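Local atomic coordinates of multi-copper Oxidase CueO (Ochrobactrum, PDB entry 6EVG), a protein that probably couples the one-electron oxidation of phenolic substrates, among them lignin model compounds, to the reduction of dioxygen to water at its copper centres. Residues A247-F252 / W460-L465; D319-P324 / S442-S447; A125-F130 / R221-N226. All blocks are in the same frame, centred on the assembly; numbering follows the deposited sequence.

Contact 1 of 3, residues A247-F252 / W460-L465. With EDO (1,2-ethanediol), chain D.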
loop_
_atom_site.group_PDB
_atom_site.type_symbol
_atom_site.label_atom_id
_atom_site.label_comp_id
_atom_site.label_asym_id
_atom_site.label_seq_id
_atom_site.Cartn_x
_atom_site.Cartn_y
_atom_site.Cartn_z
ATOM N N ALA A 247 1.510 -10.148 10.072
ATOM C CA ALA A 247 2.347 -8.962 9.785
ATOM C C ALA A 247 1.475 -7.903 9.179
ATOM O O ALA A 247 0.468 -8.152 8.540
ATOM C CB ALA A 247 3.454 -9.315 8.795
ATOM N N SER A 248 1.955 -6.646 9.361
ATOM C CA SER A 248 1.450 -5.515 8.561
ATOM C C SER A 248 2.647 -4.815 7.889
ATOM O O SER A 248 3.682 -5.465 7.679
ATOM C CB SER A 248 0.542 -4.585 9.378
ATOM O OG SER A 248 -0.121 -3.628 8.544
ATOM N N ASP A 249 2.484 -3.547 7.558
ATOM C CA ASP A 249 3.410 -2.829 6.645
ATOM C C ASP A 249 4.863 -3.032 7.030
ATOM O O ASP A 249 5.734 -3.196 6.159
ATOM C CB ASP A 249 3.111 -1.316 6.752
ATOM C CG ASP A 249 1.671 -0.930 6.722
ATOM O OD1 ASP A 249 0.823 -1.604 6.104
ATOM O OD2 ASP A 249 1.373 0.125 7.392
ATOM N N GLY A 250 5.173 -2.884 8.325
ATOM C CA GLY A 250 6.503 -2.881 8.837
ATOM C C GLY A 250 6.994 -4.193 9.382
ATOM O O GLY A 250 8.070 -4.217 10.018
ATOM N N GLY A 251 6.236 -5.262 9.171
ATOM C CA GLY A 251 6.693 -6.592 9.515
ATOM C C GLY A 251 5.865 -7.303 10.571
ATOM O O GLY A 251 4.672 -7.000 10.783
ATOM N N PHE A 252 6.478 -8.310 11.143
ATOM C CA PHE A 252 5.751 -9.289 11.969
ATOM C C PHE A 252 5.281 -8.678 13.254
ATOM O O PHE A 252 5.897 -7.783 13.855
ATOM C CB PHE A 252 6.622 -10.513 12.210
ATOM C CG PHE A 252 7.002 -11.250 10.984
ATOM C CD1 PHE A 252 6.029 -11.786 10.133
ATOM C CD2 PHE A 252 8.361 -11.367 10.574
ATOM C CE1 PHE A 252 6.364 -12.441 8.988
ATOM C CE2 PHE A 252 8.670 -12.034 9.391
ATOM C CZ PHE A 252 7.685 -12.566 8.599
ATOM N N TRP A 460 4.835 -2.442 13.689
ATOM C CA TRP A 460 5.331 -1.292 12.895
ATOM C C TRP A 460 4.485 -1.070 11.681
ATOM O O TRP A 460 4.203 -2.060 10.933
ATOM C CB TRP A 460 6.798 -1.513 12.508
ATOM C CG TRP A 460 7.750 -1.280 13.601
ATOM C CD1 TRP A 460 8.539 -2.175 14.269
ATOM C CD2 TRP A 460 8.028 0.004 14.228
ATOM N NE1 TRP A 460 9.265 -1.563 15.246
ATOM C CE2 TRP A 460 9.000 -0.207 15.230
ATOM C CE3 TRP A 460 7.591 1.295 13.972
ATOM C CZ2 TRP A 460 9.522 0.848 15.977
ATOM C CZ3 TRP A 460 8.142 2.340 14.729
ATOM C CH2 TRP A 460 9.089 2.119 15.674
ATOM N N LYS A 461 4.078 0.178 11.446
ATOM C CA LYS A 461 3.258 0.501 10.286
ATOM C C LYS A 461 3.786 1.771 9.620
ATOM O O LYS A 461 4.558 2.555 10.187
ATOM C CB LYS A 461 1.776 0.624 10.688
ATOM C CG LYS A 461 1.161 -0.815 10.861
ATOM C CD LYS A 461 -0.291 -0.889 11.150
ATOM C CE LYS A 461 -1.138 -0.279 10.097
ATOM N NZ LYS A 461 -1.027 -0.814 8.697
ATOM N N ASP A 462 3.376 1.931 8.354
ATOM C CA ASP A 462 3.620 3.171 7.625
ATOM C C ASP A 462 2.362 3.764 7.039
ATOM O O ASP A 462 2.442 4.902 6.528
ATOM C CB ASP A 462 4.744 3.010 6.544
ATOM C CG ASP A 462 4.424 1.973 5.478
ATOM O OD1 ASP A 462 3.339 2.087 4.840
ATOM O OD2 ASP A 462 5.258 1.057 5.256
ATOM N N THR A 463 1.219 3.068 7.057
ATOM C CA THR A 463 -0.017 3.534 6.493
ATOM C C THR A 463 -1.112 3.076 7.496
ATOM O O THR A 463 -1.050 1.943 7.949
ATOM C CB THR A 463 -0.282 2.964 5.095
ATOM O OG1 THR A 463 0.885 3.240 4.271
ATOM C CG2 THR A 463 -1.483 3.535 4.458
ATOM N N ALA A 464 -2.074 3.937 7.815
ATOM C CA ALA A 464 -3.143 3.572 8.771
ATOM C C ALA A 464 -4.413 4.284 8.454
ATOM O O ALA A 464 -4.380 5.487 8.149
ATOM C CB ALA A 464 -2.742 3.877 10.171
ATOM N N LEU A 465 -5.543 3.601 8.579
ATOM C CA LEU A 465 -6.830 4.219 8.344
ATOM C C LEU A 465 -7.267 4.978 9.608
ATOM O O LEU A 465 -7.426 4.390 10.675
ATOM C CB LEU A 465 -7.889 3.175 7.961
ATOM C CG LEU A 465 -9.230 3.719 7.501
ATOM C CD1 LEU A 465 -9.155 4.666 6.299
ATOM C CD2 LEU A 465 -10.207 2.579 7.245
HETATM C C1 EDO D . -5.276 0.464 11.029
HETATM O O1 EDO D . -4.955 1.070 9.780
HETATM C C2 EDO D . -5.998 1.462 11.904
HETATM O O2 EDO D . -7.288 1.827 11.388
HETATM O O HOH W 1 3.185 -4.630 11.514
HETATM O O HOH W 2 6.087 -5.040 13.216
#
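Asp249 sets its CG beside the backbone N (chi1 -45°), and Lys461, bent at chi3 and chi4, curls back so that its NZ comes down over that carboxylate. The ammonium meets OD2 from above the carboxylate plane in a salt bridge of 2.9 Å between Lys461 NZ and Asp249 OD2, and it also donates to Ser248 OG, which is itself hydrogen-bonded to Arg269 O, and, within its own segment, to Thr463 O. Three donors converge on the one carboxylate oxygen: besides NZ, Asp462 N lies 2.9 Å from Asp249 OD2 on its anti lone pair, and Thr463 N reaches the same OD2 at 3.0 Å from the opposite side of the carboxylate plane. Arg269 N bonds to OD1, so with both oxygens held the carboxylate is unlikely to turn. The turn from Ser248 to Gly251, a type I beta turn, is pinned further by Gly250 N, 2.9 Å from Trp460 O. A CB on Gly250 would clash with Trp460 CB, so the close backbone approach needs glycine. One water bridges Gly251 O to Trp460 O, a second Phe252 O to Trp460 N. Lys461 has a further salt bridge to Glu268, and Asp462 one to Arg269, probably balancing the charges gathered here. The contact thus joins the hairpin of strands 243-248 and 251-259 to the loop entering strand 463-466, with strands 269-275 and 442-448 alongside.

Contact 2 of 3, residues D319-P324 / S442-S447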
loop_
_atom_site.group_PDB
_atom_site.type_symbol
_atom_site.label_atom_id
_atom_site.label_comp_id
_atom_site.label_asym_id
_atom_site.label_seq_id
_atom_site.Cartn_x
_atom_site.Cartn_y
_atom_site.Cartn_z
ATOM N N ASP A 319 8.757 -12.962 15.988
ATOM C CA ASP A 319 9.683 -11.939 16.425
ATOM C C ASP A 319 9.177 -10.556 16.022
ATOM O O ASP A 319 9.558 -10.023 15.001
ATOM C CB ASP A 319 11.058 -12.209 15.811
ATOM C CG ASP A 319 11.049 -12.320 14.274
ATOM O OD1 ASP A 319 10.185 -13.035 13.726
ATOM O OD2 ASP A 319 11.942 -11.746 13.595
ATOM N N GLY A 320 8.351 -9.964 16.796
ATOM C CA GLY A 320 7.839 -8.642 16.542
ATOM C C GLY A 320 8.311 -7.698 17.621
ATOM O O GLY A 320 8.993 -8.092 18.571
ATOM N N PRO A 321 7.969 -6.402 17.498
ATOM C CA PRO A 321 8.328 -5.421 18.460
ATOM C C PRO A 321 7.589 -5.629 19.792
ATOM O O PRO A 321 6.507 -6.191 19.841
ATOM C CB PRO A 321 7.977 -4.119 17.786
ATOM C CG PRO A 321 6.867 -4.460 16.880
ATOM C CD PRO A 321 7.234 -5.821 16.371
ATOM N N ASP A 322 8.153 -5.031 20.834
ATOM C CA ASP A 322 7.488 -4.910 22.135
ATOM C C ASP A 322 6.482 -3.757 22.130
ATOM O O ASP A 322 6.334 -3.084 21.172
ATOM C CB ASP A 322 8.513 -4.747 23.258
ATOM C CG ASP A 322 9.489 -5.961 23.354
ATOM O OD1 ASP A 322 9.008 -7.098 23.262
ATOM O OD2 ASP A 322 10.702 -5.757 23.447
ATOM N N ALA A 323 5.755 -3.550 23.246
ATOM C CA ALA A 323 4.747 -2.506 23.334
ATOM C C ALA A 323 5.420 -1.164 23.107
ATOM O O ALA A 323 6.542 -0.933 23.538
ATOM C CB ALA A 323 4.105 -2.536 24.718
ATOM N N PRO A 324 4.737 -0.229 22.476
ATOM C CA PRO A 324 5.329 1.101 22.260
ATOM C C PRO A 324 5.519 1.851 23.574
ATOM O O PRO A 324 4.739 1.708 24.526
ATOM C CB PRO A 324 4.296 1.774 21.359
ATOM C CG PRO A 324 3.031 1.082 21.589
ATOM C CD PRO A 324 3.369 -0.315 21.948
ATOM N N SER A 442 8.521 5.457 10.371
ATOM C CA SER A 442 7.671 4.350 10.766
ATOM C C SER A 442 6.923 4.739 12.026
ATOM O O SER A 442 7.388 5.597 12.772
ATOM C CB SER A 442 8.462 3.072 10.965
ATOM O OG SER A 442 9.113 2.673 9.781
ATOM N N PHE A 443 5.777 4.095 12.306
ATOM C CA PHE A 443 5.050 4.438 13.503
ATOM C C PHE A 443 4.385 3.226 14.144
ATOM O O PHE A 443 4.211 2.156 13.522
ATOM C CB PHE A 443 4.019 5.550 13.259
ATOM C CG PHE A 443 2.957 5.231 12.269
ATOM C CD1 PHE A 443 1.810 4.527 12.609
ATOM C CD2 PHE A 443 3.070 5.633 10.929
ATOM C CE1 PHE A 443 0.793 4.290 11.701
ATOM C CE2 PHE A 443 2.066 5.416 9.995
ATOM C CZ PHE A 443 0.947 4.712 10.385
ATOM N N ARG A 444 4.056 3.427 15.408
ATOM C CA ARG A 444 3.223 2.512 16.188
ATOM C C ARG A 444 1.916 3.192 16.492
ATOM O O ARG A 444 1.922 4.337 16.979
ATOM C CB ARG A 444 3.896 2.102 17.510
ATOM C CG ARG A 444 5.288 1.549 17.398
ATOM C CD ARG A 444 5.378 0.198 16.704
ATOM N NE ARG A 444 4.663 -0.880 17.394
ATOM C CZ ARG A 444 5.103 -1.484 18.494
ATOM N NH1 ARG A 444 6.240 -1.180 19.080
ATOM N NH2 ARG A 444 4.360 -2.494 19.000
ATOM N N ILE A 445 0.784 2.553 16.263
ATOM C CA ILE A 445 -0.502 3.119 16.630
ATOM C C ILE A 445 -0.635 2.967 18.176
ATOM O O ILE A 445 -0.542 1.876 18.724
ATOM C CB ILE A 445 -1.657 2.434 15.920
ATOM C CG1 ILE A 445 -1.532 2.605 14.408
ATOM C CG2 ILE A 445 -2.981 2.936 16.457
ATOM C CD1 ILE A 445 -2.509 1.811 13.592
ATOM N N LEU A 446 -0.854 4.093 18.836
ATOM C CA LEU A 446 -1.121 4.128 20.290
ATOM C C LEU A 446 -2.552 3.994 20.639
ATOM O O LEU A 446 -2.901 3.308 21.622
ATOM C CB LEU A 446 -0.566 5.437 20.897
ATOM C CG LEU A 446 0.900 5.694 20.736
ATOM C CD1 LEU A 446 1.235 7.074 21.258
ATOM C CD2 LEU A 446 1.786 4.657 21.384
ATOM N N SER A 447 -3.433 4.594 19.895
ATOM C CA SER A 447 -4.869 4.596 20.185
ATOM C C SER A 447 -5.662 4.881 18.929
ATOM O O SER A 447 -5.185 5.641 18.055
ATOM C CB SER A 447 -5.210 5.575 21.297
ATOM O OG SER A 447 -5.111 6.911 20.894
#
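Asp322 O is gripped by both terminal nitrogens of Arg444, NH1 at 2.8 Å from Asp322 O and NH2 at 3.0 Å from that same oxygen. The carbonyl oxygen sits 2° out of the guanidinium plane, and the end-on grip straddles it: NH1 lies nearly in line with the C=O, whereas NH2 comes in 36° above the carbonyl plane. Two prolines sandwich the flat group. Pro321 lays its CG over the centre of one face, with CG 3.8 Å from Arg444 CZ and CB near NH1; Pro324 lies over the opposite face, offset toward the rim, its CD 3.8 Å from Arg444 NH2. Bends at chi2 and chi3 fold the arginine chain, whose CB and CG run beneath Pro324 CB before the guanidinium enters the slot between the rings. Pro324 also slides past Leu446, its CG 3.8 Å from Leu446 CD2, which extends the apolar patch along the strand. A cation-pi contact with Trp460 and a second bond from NH2 to Ser458 O complete the setting of the guanidinium, and Pro321 itself rests on Trp460. The planar group is therefore held by its bonds in plane and by packing on both faces, and is unlikely to turn freely. This is a surface contact in which the long loop between strands 295-303 and 332-336 is fastened across an outer strand, 442-448, of a four-stranded sheet; Leu446 and Ser447 of this strand form a classic beta bulge opposite Glu471, within the C-terminal cupredoxin-like domain of a three-domain multicopper oxidase.

Contact 3 of 3, residues A125-F130 / R221-N226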
loop_
_atom_site.group_PDB
_atom_site.type_symbol
_atom_site.label_atom_id
_atom_site.label_comp_id
_atom_site.label_asym_id
_atom_site.label_seq_id
_atom_site.Cartn_x
_atom_site.Cartn_y
_atom_site.Cartn_z
ATOM N N ALA A 125 12.156 -7.756 8.073
ATOM C CA ALA A 125 11.482 -8.504 7.020
ATOM C C ALA A 125 10.036 -8.024 6.888
ATOM O O ALA A 125 9.333 -7.872 7.886
ATOM C CB ALA A 125 11.530 -9.988 7.360
ATOM N N SER A 126 9.603 -7.798 5.655
ATOM C CA SER A 126 8.336 -7.092 5.415
ATOM C C SER A 126 7.917 -7.190 3.985
ATOM O O SER A 126 8.714 -7.464 3.065
ATOM C CB SER A 126 8.487 -5.627 5.844
ATOM O OG SER A 126 9.665 -5.033 5.285
ATOM N N PHE A 127 6.630 -6.949 3.777
ATOM C CA PHE A 127 5.950 -6.914 2.472
ATOM C C PHE A 127 5.641 -5.465 2.130
ATOM O O PHE A 127 4.765 -4.862 2.733
ATOM C CB PHE A 127 4.683 -7.781 2.540
ATOM C CG PHE A 127 3.829 -7.760 1.314
ATOM C CD1 PHE A 127 4.321 -8.049 0.049
ATOM C CD2 PHE A 127 2.476 -7.510 1.369
ATOM C CE1 PHE A 127 3.506 -8.073 -1.060
ATOM C CE2 PHE A 127 1.663 -7.502 0.260
ATOM C CZ PHE A 127 2.172 -7.818 -0.950
ATOM N N ASN A 128 6.407 -4.957 1.177
ATOM C CA ASN A 128 6.396 -3.549 0.746
ATOM C C ASN A 128 5.950 -3.452 -0.688
ATOM O O ASN A 128 5.654 -4.478 -1.344
ATOM C CB ASN A 128 7.764 -2.924 1.020
ATOM C CG ASN A 128 8.199 -3.220 2.447
ATOM O OD1 ASN A 128 7.526 -2.777 3.382
ATOM N ND2 ASN A 128 9.283 -3.940 2.589
ATOM N N TRP A 129 5.927 -2.246 -1.246
ATOM C CA TRP A 129 5.484 -2.073 -2.628
ATOM C C TRP A 129 6.048 -0.782 -3.188
ATOM O O TRP A 129 6.761 -0.058 -2.508
ATOM C CB TRP A 129 3.965 -2.192 -2.775
ATOM C CG TRP A 129 3.167 -1.077 -2.177
ATOM C CD1 TRP A 129 3.112 -0.649 -0.886
ATOM C CD2 TRP A 129 2.171 -0.327 -2.881
ATOM N NE1 TRP A 129 2.153 0.336 -0.758
ATOM C CE2 TRP A 129 1.580 0.561 -1.985
ATOM C CE3 TRP A 129 1.735 -0.316 -4.215
ATOM C CZ2 TRP A 129 0.540 1.428 -2.369
ATOM C CZ3 TRP A 129 0.731 0.522 -4.607
ATOM C CH2 TRP A 129 0.118 1.397 -3.667
ATOM N N PHE A 130 5.713 -0.491 -4.449
ATOM C CA PHE A 130 6.202 0.738 -5.067
ATOM C C PHE A 130 5.265 1.180 -6.139
ATOM O O PHE A 130 4.570 0.357 -6.774
ATOM C CB PHE A 130 7.668 0.584 -5.577
ATOM C CG PHE A 130 7.944 -0.599 -6.415
ATOM C CD1 PHE A 130 7.862 -0.560 -7.796
ATOM C CD2 PHE A 130 8.394 -1.796 -5.856
ATOM C CE1 PHE A 130 8.197 -1.666 -8.576
ATOM C CE2 PHE A 130 8.696 -2.924 -6.637
ATOM C CZ PHE A 130 8.601 -2.834 -7.978
ATOM N N ARG A 221 -0.147 -18.629 3.112
ATOM C CA ARG A 221 0.136 -17.219 3.403
ATOM C C ARG A 221 -0.355 -16.361 2.254
ATOM O O ARG A 221 0.046 -16.594 1.099
ATOM C CB ARG A 221 1.627 -17.085 3.603
ATOM C CG ARG A 221 2.204 -15.752 3.918
ATOM C CD ARG A 221 3.771 -15.965 4.038
ATOM N NE ARG A 221 4.452 -14.814 4.565
ATOM C CZ ARG A 221 5.767 -14.875 4.813
ATOM N NH1 ARG A 221 6.428 -16.031 4.586
ATOM N NH2 ARG A 221 6.379 -13.809 5.282
ATOM N N LEU A 222 -1.197 -15.380 2.578
ATOM C CA LEU A 222 -1.684 -14.403 1.592
ATOM C C LEU A 222 -1.101 -13.069 2.003
ATOM O O LEU A 222 -1.275 -12.592 3.123
ATOM C CB LEU A 222 -3.224 -14.335 1.625
ATOM C CG LEU A 222 -3.948 -15.680 1.409
ATOM C CD1 LEU A 222 -5.457 -15.509 1.603
ATOM C CD2 LEU A 222 -3.656 -16.252 0.038
ATOM N N ARG A 223 -0.383 -12.435 1.055
ATOM C CA ARG A 223 0.246 -11.141 1.278
ATOM C C ARG A 223 -0.650 -10.130 0.572
ATOM O O ARG A 223 -0.663 -10.040 -0.661
ATOM C CB ARG A 223 1.662 -11.115 0.770
ATOM C CG ARG A 223 2.556 -12.183 1.387
ATOM C CD ARG A 223 3.998 -11.883 1.210
ATOM N NE ARG A 223 4.877 -12.993 1.460
ATOM C CZ ARG A 223 6.110 -12.889 1.965
ATOM N NH1 ARG A 223 6.498 -11.764 2.569
ATOM N NH2 ARG A 223 6.910 -13.897 1.841
ATOM N N ILE A 224 -1.472 -9.397 1.356
ATOM C CA ILE A 224 -2.572 -8.601 0.824
ATOM C C ILE A 224 -2.169 -7.110 0.848
ATOM O O ILE A 224 -1.783 -6.583 1.867
ATOM C CB ILE A 224 -3.855 -8.797 1.628
ATOM C CG1 ILE A 224 -4.203 -10.322 1.735
ATOM C CG2 ILE A 224 -4.996 -8.029 0.955
ATOM C CD1 ILE A 224 -5.434 -10.612 2.596
ATOM N N LEU A 225 -2.294 -6.495 -0.329
ATOM C CA LEU A 225 -2.085 -5.050 -0.510
ATOM C C LEU A 225 -3.405 -4.446 -1.045
ATOM O O LEU A 225 -3.996 -4.974 -1.991
ATOM C CB LEU A 225 -0.986 -4.810 -1.554
ATOM C CG LEU A 225 -0.896 -3.368 -2.096
ATOM C CD1 LEU A 225 -0.453 -2.346 -1.072
ATOM C CD2 LEU A 225 0.067 -3.364 -3.279
ATOM N N ASN A 226 -3.826 -3.299 -0.461
ATOM C CA ASN A 226 -4.856 -2.491 -1.111
ATOM C C ASN A 226 -4.163 -1.480 -2.023
ATOM O O ASN A 226 -3.504 -0.561 -1.543
ATOM C CB ASN A 226 -5.721 -1.794 -0.058
ATOM C CG ASN A 226 -6.758 -0.922 -0.700
ATOM O OD1 ASN A 226 -6.707 -0.580 -1.861
ATOM N ND2 ASN A 226 -7.786 -0.552 0.111
#
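Face-to-face packing of beta sheets from two successive cupredoxin-like domains, the fold expected of a multicopper oxidase, brings Phe127 and Trp129 of strand 126-131 against Arg223 and Leu225 of strand 219-226. The short segments run 36° apart with axes 8.6 Å from each other at closest, and no hydrogen bond crosses between them; side chains do the joining. Phe127, its CG swung opposite the backbone N (chi1 176°), lays a ring face on Arg223: CB stands 3.6 Å from the Phe127 ring centroid, 11° off the normal, a CH-pi contact. The rim of the same ring runs along the backbone, with Phe127 CE2 3.5 Å from Arg223 C. Arg223 then extends past the ring, Phe127 CB lying at the edge of its guanidinium, and its NE forms a salt bridge with Asp170, which probably offsets part of the buried charge. Replacing Phe127 by an alanine would probably leave Arg223 CB without the ring it packs on and open a gap against Leu225 CB. Two residues on, Leu225 makes a second CH-pi contact, over the face of the Trp129 indole, the two side chains crossing at about a right angle. Strands 148-153 and 269-275 border the junction, Val151 touching both Phe127 and Arg223, and the Trp129 ring also meets that of His93. Leu225 CD1 is 3.6 Å from the centroid of the Trp129 five-membered ring, while Leu225 CD2 sits off the rim of the six-membered ring, 3.6 Å from Trp129 CE3.

Overall arrangement
Contacts 1 and 3 are buried, about 10 Å apart between centres, and reach the same seven-stranded sheet: contact 3 on strand 219-226, contact 1 on the hairpin of strands 243-248 and 251-259. Arg269 of that sheet bonds to residues of both. Contact 2 lies nearer the surface, about 9 Å from contact 1 between centres, and is joined to it by a probable hydrogen bond between Lys461 N and Phe443 O and by Trp460, which stands beside Arg444. Their chemistry differs with place: charges and backbone amides converge in contact 1, an arginine is wedged between prolines in contact 2, and aromatic faces meet aliphatic carbons in contact 3. Contacts 2 and 3 do not touch.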